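Local coordinates for protein CmeC (Campylobacter jejuni, PDB 4MT4) that probably serves as the trimeric outer membrane channel of a multidrug efflux system, passing substrates from the periplasm to the cell exterior, at residues D125-Y130 against A295-L300; L3-N8 against Y287-A292; A72-D77 against D132-S137. One frame throughout, in Å; residues are numbered along the deposited sequence.

Interaction 1 of 3, residues D125-Y130 against A295-L300. With 3PK ((2S)-1-(pentanoyloxy)propan-2-yl hexanoate), chain S.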
# COMPACT_ATOMS: atom_id res chain seq x y z
N ASP B 125 -40.57 -4.40 -6.91
CA ASP B 125 -39.38 -5.23 -7.08
C ASP B 125 -39.72 -6.57 -7.71
O ASP B 125 -39.56 -7.62 -7.08
CB ASP B 125 -38.69 -5.44 -5.72
CG ASP B 125 -37.26 -5.90 -5.86
OD1 ASP B 125 -36.61 -5.56 -6.87
OD2 ASP B 125 -36.78 -6.61 -4.95
N LEU B 126 -40.19 -6.53 -8.95
CA LEU B 126 -40.61 -7.74 -9.66
C LEU B 126 -39.47 -8.73 -9.88
O LEU B 126 -39.68 -9.94 -9.86
CB LEU B 126 -41.21 -7.36 -11.02
CG LEU B 126 -42.50 -6.54 -11.03
CD1 LEU B 126 -42.81 -6.06 -12.44
CD2 LEU B 126 -43.65 -7.36 -10.48
N TRP B 127 -38.26 -8.21 -10.09
CA TRP B 127 -37.14 -9.05 -10.49
C TRP B 127 -36.01 -9.07 -9.45
O TRP B 127 -34.92 -9.57 -9.71
CB TRP B 127 -36.60 -8.59 -11.84
CG TRP B 127 -37.69 -8.23 -12.81
CD1 TRP B 127 -38.03 -6.98 -13.24
CD2 TRP B 127 -38.60 -9.14 -13.44
NE1 TRP B 127 -39.09 -7.05 -14.11
CE2 TRP B 127 -39.46 -8.37 -14.25
CE3 TRP B 127 -38.77 -10.53 -13.41
CZ2 TRP B 127 -40.47 -8.93 -15.02
CZ3 TRP B 127 -39.78 -11.09 -14.18
CH2 TRP B 127 -40.62 -10.29 -14.97
N GLY B 128 -36.29 -8.52 -8.28
CA GLY B 128 -35.34 -8.55 -7.18
C GLY B 128 -34.14 -7.64 -7.37
O GLY B 128 -33.05 -7.94 -6.89
N LYS B 129 -34.35 -6.53 -8.07
CA LYS B 129 -33.30 -5.53 -8.23
C LYS B 129 -32.90 -4.96 -6.88
O LYS B 129 -31.72 -4.75 -6.60
CB LYS B 129 -33.76 -4.41 -9.16
CG LYS B 129 -32.81 -3.23 -9.22
CD LYS B 129 -33.41 -2.06 -9.99
CE LYS B 129 -32.49 -0.85 -9.95
NZ LYS B 129 -33.09 0.33 -10.64
N TYR B 130 -33.90 -4.72 -6.04
CA TYR B 130 -33.69 -4.12 -4.73
C TYR B 130 -33.53 -5.18 -3.65
O TYR B 130 -32.91 -4.93 -2.61
CB TYR B 130 -34.84 -3.17 -4.39
CG TYR B 130 -35.03 -2.08 -5.42
CD1 TYR B 130 -34.20 -0.96 -5.43
CD2 TYR B 130 -36.02 -2.17 -6.39
CE1 TYR B 130 -34.36 0.04 -6.37
CE2 TYR B 130 -36.18 -1.18 -7.34
CZ TYR B 130 -35.35 -0.08 -7.32
OH TYR B 130 -35.51 0.92 -8.26
N ALA B 295 -31.87 -5.00 -15.35
CA ALA B 295 -31.97 -3.85 -16.25
C ALA B 295 -32.56 -4.24 -17.60
O ALA B 295 -33.10 -3.40 -18.31
CB ALA B 295 -30.60 -3.22 -16.44
N PHE B 296 -32.46 -5.52 -17.94
CA PHE B 296 -33.04 -6.04 -19.18
C PHE B 296 -34.56 -6.16 -19.09
O PHE B 296 -35.26 -6.11 -20.10
CB PHE B 296 -32.44 -7.41 -19.51
CG PHE B 296 -31.18 -7.35 -20.33
CD1 PHE B 296 -31.20 -6.85 -21.62
CD2 PHE B 296 -29.98 -7.80 -19.81
CE1 PHE B 296 -30.05 -6.80 -22.38
CE2 PHE B 296 -28.82 -7.75 -20.56
CZ PHE B 296 -28.86 -7.25 -21.85
N LEU B 297 -35.07 -6.30 -17.87
CA LEU B 297 -36.48 -6.60 -17.65
C LEU B 297 -37.30 -5.36 -17.30
O LEU B 297 -36.76 -4.39 -16.77
CB LEU B 297 -36.61 -7.66 -16.55
CG LEU B 297 -36.01 -9.02 -16.92
CD1 LEU B 297 -36.30 -10.06 -15.86
CD2 LEU B 297 -36.53 -9.47 -18.28
N PRO B 298 -38.61 -5.39 -17.60
CA PRO B 298 -39.53 -4.27 -17.33
C PRO B 298 -39.56 -3.84 -15.87
O PRO B 298 -39.71 -4.67 -14.98
CB PRO B 298 -40.89 -4.83 -17.75
CG PRO B 298 -40.58 -5.88 -18.76
CD PRO B 298 -39.29 -6.49 -18.31
N SER B 299 -39.41 -2.54 -15.64
CA SER B 299 -39.51 -1.98 -14.30
C SER B 299 -40.89 -1.36 -14.08
O SER B 299 -41.44 -0.73 -14.98
CB SER B 299 -38.42 -0.93 -14.07
OG SER B 299 -38.54 0.14 -14.99
N LEU B 300 -41.45 -1.55 -12.89
CA LEU B 300 -42.76 -1.01 -12.57
C LEU B 300 -42.69 0.00 -11.44
O LEU B 300 -42.15 -0.29 -10.37
CB LEU B 300 -43.74 -2.14 -12.22
CG LEU B 300 -45.16 -1.73 -11.83
CD1 LEU B 300 -45.81 -0.92 -12.95
CD2 LEU B 300 -46.00 -2.95 -11.49
CA1 3PK S . -43.74 -8.29 -6.13
OA1 3PK S . -43.95 -7.48 -5.26
CA2 3PK S . -44.72 -8.33 -7.22
CA3 3PK S . -46.10 -7.89 -6.88
CA4 3PK S . -47.04 -7.77 -8.03
CA5 3PK S . -47.28 -6.43 -8.62
CB1 3PK S . -43.84 -11.65 -8.15
OB1 3PK S . -44.12 -12.80 -7.93
CB2 3PK S . -44.47 -10.62 -7.30
CG1 3PK S . -42.06 -9.94 -6.40
OG1 3PK S . -43.18 -9.47 -5.78
CG2 3PK S . -42.17 -11.33 -6.84
OG2 3PK S . -42.54 -11.45 -8.13
CG3 3PK S . -40.89 -12.09 -6.61
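The indole of Trp-127 has Leu-297 over one face and CB of its chain neighbour Leu-126 over the other, both toward the rim. Leu-297 CD1 stands 3.4 Å above the ring plane, near Trp-127 CD2 and CE3. Leu-297 CB sits 3.6 Å from the centroid of the five-membered ring and 12° off its normal, a CH-pi contact. At the edge, Pro-298 O lies in the ring plane and accepts a hydrogen bond from Trp-127 NE1 at 2.6 Å. The N-H...O angle is 156°, and the donor is tilted somewhat from the carbonyl plane. The edge bond and the aliphatic contact over the face probably limit rotation of the indole.

Leu-126 divides its branches. With CG anti to the carbonyl carbon (chi1 -64°), CD1 reaches Leu-300 CB at 4.0 Å, whereas CD2 touches the lipid-like diester, 3.6 Å from CA2 of 3PK. Asp-125 O lies 3.5 Å from CG1 of the same ligand. The carboxylate of Asp-125 turns back on its own chain: Tyr-130 N donates to OD1 at 3.0 Å, nearly straight but from above the carboxylate plane.

Leu-300 pairs through its backbone with Ile-124, and Pro-298 packs on Phe-330 and Leu-332 of strand 322-335. The contact thus joins a strand-to-helix and a helix-to-strand connection of the outer membrane factor fold, where the beta-barrel meets the helical tunnel, beside the ligand pocket shared with Cys-1.

Interaction 2 of 3, residues L3-N8 against Y287-A292; sequences LSPNLN and YLVGVA
Ser-4 and Gly-290 mark where the extended N-terminal segment runs over helix 273-293, part of the helical body of the outer membrane factor fold. Their CA atoms are only 3.7 Å apart, and segment 3-8 has no regular secondary structure, so a strap of irregular chain lies directly against helical backbone.

The backbone packing centres on Gly-290. Its CA lies 3.6 Å from Leu-3 C and equally near Ser-4 N; with no side chain on Gly-290, backbone meets backbone directly. Leu-3 adds its CB, 3.8 Å from Gly-290 O, and its side chain also packs on Thr-294 and Leu-297.

Apolar contact comes from Pro-5, whose ring crosses the Val-289 side chain at about a right angle. Pro-5 CD meets Val-289 CG1 at 3.9 Å, with CG of the proline slightly farther from the same methyl. The valine presents this branch with CG1 anti to the backbone N (chi1 171°).

No hydrogen bond joins the two segments directly; residues outside them supply the hydrogen bonds. Leu-3 O accepts from Arg-293 NH2 and Pro-5 O from Asn-286 ND2, so each of these two carbonyls takes a bond from a side chain of helix 273-293, the helix the strap crosses. Ser-4 OG is hydrogen-bonded to Asp-132 OD2 of helix 129-195, which links the strap to a second helix.

The serine hydroxyl also meets an aromatic edge: Ser-4 OG lies near the plane of the Tyr-287 ring, 3.6 Å from CD1, and it stands 3.3 Å from Tyr-287 O.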
# COMPACT_ATOMS: atom_id res chain seq x y z
N LEU B 3 -32.61 -12.57 -10.22
CA LEU B 3 -31.85 -13.00 -11.39
C LEU B 3 -30.41 -13.34 -11.02
O LEU B 3 -29.55 -13.49 -11.88
CB LEU B 3 -31.88 -11.91 -12.47
CG LEU B 3 -33.27 -11.49 -12.94
CD1 LEU B 3 -33.16 -10.46 -14.05
CD2 LEU B 3 -34.09 -12.69 -13.39
N SER B 4 -30.16 -13.45 -9.72
CA SER B 4 -28.85 -13.83 -9.22
C SER B 4 -28.55 -15.29 -9.56
O SER B 4 -29.36 -16.18 -9.28
CB SER B 4 -28.75 -13.61 -7.71
OG SER B 4 -28.69 -12.22 -7.42
N PRO B 5 -27.38 -15.54 -10.16
CA PRO B 5 -27.00 -16.90 -10.54
C PRO B 5 -26.68 -17.75 -9.31
O PRO B 5 -26.39 -17.20 -8.25
CB PRO B 5 -25.76 -16.69 -11.40
CG PRO B 5 -25.16 -15.42 -10.87
CD PRO B 5 -26.33 -14.56 -10.48
N ASN B 6 -26.74 -19.07 -9.46
CA ASN B 6 -26.35 -19.98 -8.39
C ASN B 6 -24.87 -19.84 -8.08
O ASN B 6 -24.03 -19.90 -8.98
CB ASN B 6 -26.69 -21.43 -8.75
CG ASN B 6 -28.18 -21.69 -8.81
OD1 ASN B 6 -28.97 -20.96 -8.21
ND2 ASN B 6 -28.57 -22.73 -9.53
N LEU B 7 -24.54 -19.66 -6.80
CA LEU B 7 -23.15 -19.53 -6.39
C LEU B 7 -22.53 -20.91 -6.18
O LEU B 7 -22.91 -21.64 -5.27
CB LEU B 7 -23.05 -18.70 -5.11
CG LEU B 7 -21.62 -18.32 -4.70
CD1 LEU B 7 -20.95 -17.50 -5.79
CD2 LEU B 7 -21.65 -17.55 -3.39
N ASN B 8 -21.57 -21.25 -7.04
CA ASN B 8 -20.94 -22.56 -7.00
C ASN B 8 -19.48 -22.50 -6.60
O ASN B 8 -18.59 -22.42 -7.45
CB ASN B 8 -21.08 -23.25 -8.36
CG ASN B 8 -22.52 -23.47 -8.76
OD1 ASN B 8 -22.96 -23.05 -9.83
ND2 ASN B 8 -23.28 -24.14 -7.89
N TYR B 287 -24.61 -11.46 -5.97
CA TYR B 287 -25.92 -10.84 -5.87
C TYR B 287 -26.03 -9.62 -6.78
O TYR B 287 -27.10 -9.33 -7.32
CB TYR B 287 -26.21 -10.44 -4.41
CG TYR B 287 -26.67 -11.58 -3.54
CD1 TYR B 287 -27.69 -12.44 -3.96
CD2 TYR B 287 -26.10 -11.80 -2.29
CE1 TYR B 287 -28.11 -13.48 -3.16
CE2 TYR B 287 -26.52 -12.85 -1.49
CZ TYR B 287 -27.52 -13.68 -1.93
OH TYR B 287 -27.94 -14.72 -1.12
N LEU B 288 -24.92 -8.92 -6.94
CA LEU B 288 -24.89 -7.71 -7.77
C LEU B 288 -24.97 -8.05 -9.25
O LEU B 288 -25.30 -7.19 -10.07
CB LEU B 288 -23.62 -6.90 -7.48
CG LEU B 288 -23.58 -6.24 -6.11
CD1 LEU B 288 -22.29 -5.46 -5.92
CD2 LEU B 288 -24.79 -5.35 -5.91
N VAL B 289 -24.65 -9.29 -9.60
CA VAL B 289 -24.83 -9.77 -10.96
C VAL B 289 -26.32 -9.81 -11.28
O VAL B 289 -26.74 -9.39 -12.36
CB VAL B 289 -24.21 -11.17 -11.16
CG1 VAL B 289 -24.60 -11.73 -12.53
CG2 VAL B 289 -22.70 -11.11 -11.02
N GLY B 290 -27.11 -10.29 -10.32
CA GLY B 290 -28.55 -10.33 -10.47
C GLY B 290 -29.15 -8.95 -10.62
O GLY B 290 -30.03 -8.74 -11.46
N VAL B 291 -28.67 -8.00 -9.82
CA VAL B 291 -29.11 -6.62 -9.88
C VAL B 291 -28.88 -6.02 -11.27
O VAL B 291 -29.74 -5.33 -11.82
CB VAL B 291 -28.39 -5.74 -8.84
CG1 VAL B 291 -28.76 -4.27 -9.01
CG2 VAL B 291 -28.71 -6.22 -7.43
N ALA B 292 -27.72 -6.32 -11.84
CA ALA B 292 -27.35 -5.80 -13.15
C ALA B 292 -28.21 -6.39 -14.26
O ALA B 292 -28.49 -5.73 -15.25
CB ALA B 292 -25.88 -6.08 -13.42

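Interaction 3 of 3, residues A72-D77 against D132-S137; sequences AQLGID and DTYRAS
Asp-77 and Ser-137 face each other across an antiparallel helix pair in the helical tunnel of the outer membrane factor fold. The axes of the two short segments pass 8.7 Å apart at 169°, and the closest CA pairs, Leu-74 with Ser-137 and Asp-77 with Tyr-134, are three residues, nearly one turn, apart on each helix.

The apolar part is led by Leu-74. Its CG lies anti to the backbone N (chi1 -180°), which carries CD1 across the interface to Tyr-134 CE1 at 3.5 Å. The two side chains meet obliquely, and the same methyl packs against Ser-137 CB at 3.9 Å.

A van der Waals contact of another kind sets a methyl against a carboxylate: Thr-133 CG2 lies 3.9 Å from Asp-77 CG, the two side chains crossing at roughly a right angle. Thr-133 OG1 is turned instead to Lys-129 O on its own helix.

Gln-73 packs on Leu-346 and Ile-76 on Asn-343, both of a neighbouring subunit, so helix 58-79 takes part in the subunit interface while its other side meets helix 129-195.

The polar part is concentrated on one carboxylate oxygen with two donors. Ser-137 OG donates to Asp-77 OD2 across the helices, modelled at 2.4 Å, so short that the exact length is doubtful. From the same helix, Gln-73 NE2 reaches Asp-77 OD2 at 3.2 Å, almost straight at 177°, but from above the carboxylate plane.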
# COMPACT_ATOMS: atom_id res chain seq x y z
N ALA B 72 -24.95 0.31 8.50
CA ALA B 72 -25.71 1.50 8.12
C ALA B 72 -26.14 1.42 6.66
O ALA B 72 -27.28 1.76 6.33
CB ALA B 72 -24.88 2.75 8.37
N GLN B 73 -25.24 0.96 5.81
CA GLN B 73 -25.53 0.81 4.39
C GLN B 73 -26.58 -0.27 4.18
O GLN B 73 -27.41 -0.19 3.28
CB GLN B 73 -24.26 0.47 3.60
CG GLN B 73 -24.48 0.34 2.10
CD GLN B 73 -25.01 1.62 1.48
OE1 GLN B 73 -24.50 2.71 1.74
NE2 GLN B 73 -26.04 1.49 0.65
N LEU B 74 -26.54 -1.28 5.05
CA LEU B 74 -27.54 -2.35 5.04
C LEU B 74 -28.92 -1.80 5.36
O LEU B 74 -29.92 -2.23 4.79
CB LEU B 74 -27.15 -3.43 6.05
CG LEU B 74 -28.11 -4.62 6.15
CD1 LEU B 74 -28.22 -5.32 4.81
CD2 LEU B 74 -27.65 -5.59 7.23
N GLY B 75 -28.97 -0.84 6.28
CA GLY B 75 -30.22 -0.21 6.66
C GLY B 75 -30.77 0.67 5.56
O GLY B 75 -31.99 0.77 5.38
N ILE B 76 -29.87 1.32 4.83
CA ILE B 76 -30.25 2.17 3.70
C ILE B 76 -30.89 1.34 2.59
O ILE B 76 -31.93 1.72 2.04
CB ILE B 76 -29.03 2.91 3.13
CG1 ILE B 76 -28.45 3.88 4.16
CG2 ILE B 76 -29.41 3.67 1.86
CD1 ILE B 76 -27.21 4.61 3.68
N ASP B 77 -30.28 0.21 2.27
CA ASP B 77 -30.74 -0.64 1.18
C ASP B 77 -32.00 -1.44 1.55
O ASP B 77 -32.73 -1.88 0.67
CB ASP B 77 -29.63 -1.60 0.75
CG ASP B 77 -28.50 -0.89 0.03
OD1 ASP B 77 -28.76 0.14 -0.62
OD2 ASP B 77 -27.35 -1.37 0.12
N ASP B 132 -31.88 -8.06 -4.13
CA ASP B 132 -30.49 -8.51 -4.26
C ASP B 132 -29.51 -7.39 -3.90
O ASP B 132 -28.39 -7.66 -3.48
CB ASP B 132 -30.21 -9.02 -5.67
CG ASP B 132 -30.87 -10.37 -5.94
OD1 ASP B 132 -31.38 -10.98 -4.98
OD2 ASP B 132 -30.87 -10.81 -7.10
N THR B 133 -29.93 -6.14 -4.07
CA THR B 133 -29.13 -5.01 -3.62
C THR B 133 -29.01 -5.08 -2.10
O THR B 133 -27.94 -4.82 -1.53
CB THR B 133 -29.76 -3.66 -4.03
OG1 THR B 133 -29.79 -3.56 -5.46
CG2 THR B 133 -28.93 -2.50 -3.47
N TYR B 134 -30.11 -5.45 -1.45
CA TYR B 134 -30.14 -5.63 -0.00
C TYR B 134 -29.31 -6.84 0.43
O TYR B 134 -28.55 -6.76 1.40
CB TYR B 134 -31.59 -5.79 0.48
CG TYR B 134 -31.72 -6.23 1.92
CD1 TYR B 134 -31.54 -5.33 2.96
CD2 TYR B 134 -32.01 -7.55 2.24
CE1 TYR B 134 -31.66 -5.72 4.28
CE2 TYR B 134 -32.13 -7.96 3.56
CZ TYR B 134 -31.95 -7.04 4.57
OH TYR B 134 -32.06 -7.44 5.88
N ARG B 135 -29.45 -7.94 -0.29
CA ARG B 135 -28.73 -9.17 0.02
C ARG B 135 -27.22 -8.99 -0.17
O ARG B 135 -26.42 -9.59 0.55
CB ARG B 135 -29.22 -10.33 -0.85
CG ARG B 135 -30.65 -10.78 -0.55
CD ARG B 135 -31.24 -11.53 -1.73
NE ARG B 135 -31.42 -12.96 -1.46
CZ ARG B 135 -31.64 -13.87 -2.40
NH1 ARG B 135 -31.69 -13.52 -3.68
NH2 ARG B 135 -31.81 -15.14 -2.07
N ALA B 136 -26.84 -8.16 -1.13
CA ALA B 136 -25.44 -7.86 -1.37
C ALA B 136 -24.85 -7.09 -0.19
O ALA B 136 -23.73 -7.36 0.24
CB ALA B 136 -25.27 -7.07 -2.66
N SER B 137 -25.62 -6.14 0.32
CA SER B 137 -25.21 -5.37 1.49
C SER B 137 -25.19 -6.23 2.75
O SER B 137 -24.40 -5.98 3.66
CB SER B 137 -26.14 -4.17 1.70
OG SER B 137 -26.02 -3.26 0.62

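All three contacts cluster near the junction of barrel and tunnel, their centres 13 to 16 Å apart. Interactions 1 and 3 are surface contacts, whereas interaction 2 is partly buried. Helix 129-195 serves both 1 and 3, its start following the strand exit in 125-130 and its next turns pairing with 72-77. Interaction 2 bridges them: Leu-3 CD1 packs on Leu-297 CD1 at 3.7 Å, Val-291 packs on Asp-132 and Thr-133, and Ser-4 OG bonds Asp-132 OD2. The chemistry differs: an indole-to-carbonyl hydrogen bond and leucines beside a lipid-like ligand in 1, close backbone packing without direct hydrogen bonds in 2, and a carboxylate-hydroxyl bond between antiparallel helices in 3.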